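Sb(V)-As(V) reductase (Leishmania major, PDB 2J6P) probably reduces pentavalent arsenate and antimonate to their trivalent forms, as a member of the rhodanese-like family related to Cdc25 phosphatases. Local coordinates at residues 44-48 with 49-53. Sequence-based numbering, arbitrary orientation.
Sequences INMPT and ISCTE. With SO4 (sulfate ion), chain T.
Pro47 and Cys51 close an alpha-turn (47-51) that overlaps a type I beta turn (47-50), in the loop leading from strand 44-45, outermost in this chain's rhodanese-like parallel sheet, into helix 53-65. The carbonyl oxygen of Pro47 takes two amide hydrogens. Cys51 N lies 2.9 Å from Pro47 O at a C=O...N angle of 179°, almost head-on to the carbonyl. Ser50 N, 3.2 Å from the same Pro47 O, comes from above the carbonyl plane, 53° out of it. The two donors therefore reach one oxygen from distinct directions, and the helix-like backbone angles of Thr48 and Ile49 bring them there.

The cysteine side chain folds back over this turn. With SG anti to its own carbonyl carbon (chi1 -77°), the sulfur stands off one face of the proline ring, at its CD end, Cys51 SG to Pro47 CD being 3.5 Å. Met46 covers the sulfur with its terminal methyl, Met46 CE lying 3.9 Å from Cys51 SG. This approach depends on the bends of the methionine chain at chi2 and chi3. On the same side of the ring, Ser50 OG rests 3.7 Å from Pro47 CG.

Farther out, Tyr56 of helix 53-65 touches both Met46 and Cys51, and Leu59 adds to the methionine packing, so the turn is backed by the helix that follows it. Thr48 O is hydrogen-bonded to Arg88, and Thr48 OG1 to Arg81 O; Asn87 of the second subunit bonds to Ser50 O. A water bridges the turn by donating to Thr48 O and to Cys51 O. A sulfate, probably from the crystallisation liquor, lies between subunits: Arg88 and Lys84 of the second subunit bond to it, and at the start of the helix Glu53 N donates to sulfate O1 at 2.7 Å.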
loop_
_atom_site.group_PDB
_atom_site.type_symbol
_atom_site.label_atom_id
_atom_site.label_comp_id
_atom_site.label_asym_id
_atom_site.label_seq_id
_atom_site.Cartn_x
_atom_site.Cartn_y
_atom_site.Cartn_z
ATOM N N ILE A 44 14.528 -15.336 -10.327
ATOM C CA ILE A 44 13.457 -15.416 -11.304
ATOM C C ILE A 44 12.423 -14.351 -11.025
ATOM O O ILE A 44 11.854 -14.332 -9.937
ATOM C CB ILE A 44 12.839 -16.776 -11.287
ATOM C CG1 ILE A 44 13.931 -17.787 -11.679
ATOM C CG2 ILE A 44 11.773 -16.879 -12.414
ATOM C CD1 ILE A 44 13.604 -19.225 -11.386
ATOM N N ASN A 45 12.125 -13.478 -11.979
ATOM C CA ASN A 45 11.181 -12.380 -11.661
ATOM C C ASN A 45 9.766 -12.811 -11.874
ATOM O O ASN A 45 9.389 -13.104 -12.970
ATOM C CB ASN A 45 11.535 -11.014 -12.432
ATOM C CG ASN A 45 10.665 -9.698 -11.927
ATOM O OD1 ASN A 45 10.061 -9.536 -10.710
ATOM N ND2 ASN A 45 10.521 -8.799 -12.919
ATOM N N MET A 46 8.927 -12.819 -10.845
ATOM C CA MET A 46 7.559 -13.119 -11.155
ATOM C C MET A 46 6.776 -12.011 -10.472
ATOM O O MET A 46 6.418 -12.138 -9.255
ATOM C CB MET A 46 7.155 -14.494 -10.534
ATOM C CG MET A 46 7.893 -15.688 -11.155
ATOM S SD MET A 46 7.108 -16.145 -12.719
ATOM C CE MET A 46 5.478 -16.645 -12.190
ATOM N N PRO A 47 6.517 -10.898 -11.199
ATOM C CA PRO A 47 5.972 -9.754 -10.433
ATOM C C PRO A 47 4.563 -10.126 -10.004
ATOM O O PRO A 47 3.638 -10.437 -10.842
ATOM C CB PRO A 47 5.936 -8.583 -11.461
ATOM C CG PRO A 47 6.345 -9.197 -12.756
ATOM C CD PRO A 47 6.696 -10.623 -12.621
ATOM N N THR A 48 4.364 -10.136 -8.712
ATOM C CA THR A 48 3.007 -10.471 -8.183
ATOM C C THR A 48 1.882 -9.603 -8.799
ATOM O O THR A 48 0.757 -10.069 -9.013
ATOM C CB THR A 48 3.036 -10.307 -6.655
ATOM O OG1 THR A 48 3.931 -11.366 -6.187
ATOM C CG2 THR A 48 1.603 -10.604 -6.042
ATOM N N ILE A 49 2.164 -8.318 -9.054
ATOM C CA ILE A 49 1.121 -7.446 -9.488
ATOM C C ILE A 49 0.510 -7.848 -10.807
ATOM O O ILE A 49 -0.625 -7.527 -11.062
ATOM C CB ILE A 49 1.675 -5.966 -9.450
ATOM C CG1 ILE A 49 0.635 -4.957 -9.638
ATOM C CG2 ILE A 49 2.659 -5.739 -10.501
ATOM C CD1 ILE A 49 1.337 -3.509 -9.666
ATOM N N SER A 50 1.264 -8.512 -11.689
ATOM C CA SER A 50 0.769 -8.704 -13.000
ATOM C C SER A 50 0.841 -10.146 -13.500
ATOM O O SER A 50 0.399 -10.378 -14.631
ATOM C CB SER A 50 1.608 -7.785 -13.873
ATOM O OG SER A 50 2.998 -8.195 -13.905
ATOM N N CYS A 51 1.492 -11.083 -12.757
ATOM C CA CYS A 51 1.566 -12.497 -13.161
ATOM C C CYS A 51 0.227 -13.177 -13.105
ATOM O O CYS A 51 -0.610 -12.769 -12.323
ATOM C CB CYS A 51 2.483 -13.315 -12.305
ATOM S SG CYS A 51 4.121 -12.987 -12.740
ATOM N N THR A 52 -0.035 -14.096 -14.055
ATOM C CA THR A 52 -1.344 -14.698 -14.140
ATOM C C THR A 52 -1.182 -16.168 -13.800
ATOM O O THR A 52 -0.088 -16.635 -13.677
ATOM C CB THR A 52 -1.978 -14.567 -15.497
ATOM O OG1 THR A 52 -1.090 -15.277 -16.420
ATOM C CG2 THR A 52 -2.025 -13.034 -15.953
ATOM N N GLU A 53 -2.303 -16.874 -13.611
ATOM C CA GLU A 53 -2.318 -18.207 -13.092
ATOM C C GLU A 53 -1.440 -19.174 -13.898
ATOM O O GLU A 53 -0.718 -19.963 -13.312
ATOM C CB GLU A 53 -3.809 -18.642 -13.157
ATOM C CG GLU A 53 -4.053 -20.061 -12.792
ATOM C CD GLU A 53 -5.534 -20.526 -13.148
ATOM O OE1 GLU A 53 -5.826 -20.838 -14.382
ATOM O OE2 GLU A 53 -6.383 -20.589 -12.168
HETATM S S SO4 T . -5.253 -14.456 -12.923
HETATM O O1 SO4 T . -4.783 -15.738 -13.345
HETATM O O2 SO4 T . -6.672 -14.231 -12.769
HETATM O O3 SO4 T . -5.025 -13.802 -14.170
HETATM O O4 SO4 T . -4.500 -13.811 -11.800
HETATM O O HOH W 1 -1.489 -10.607 -10.750
#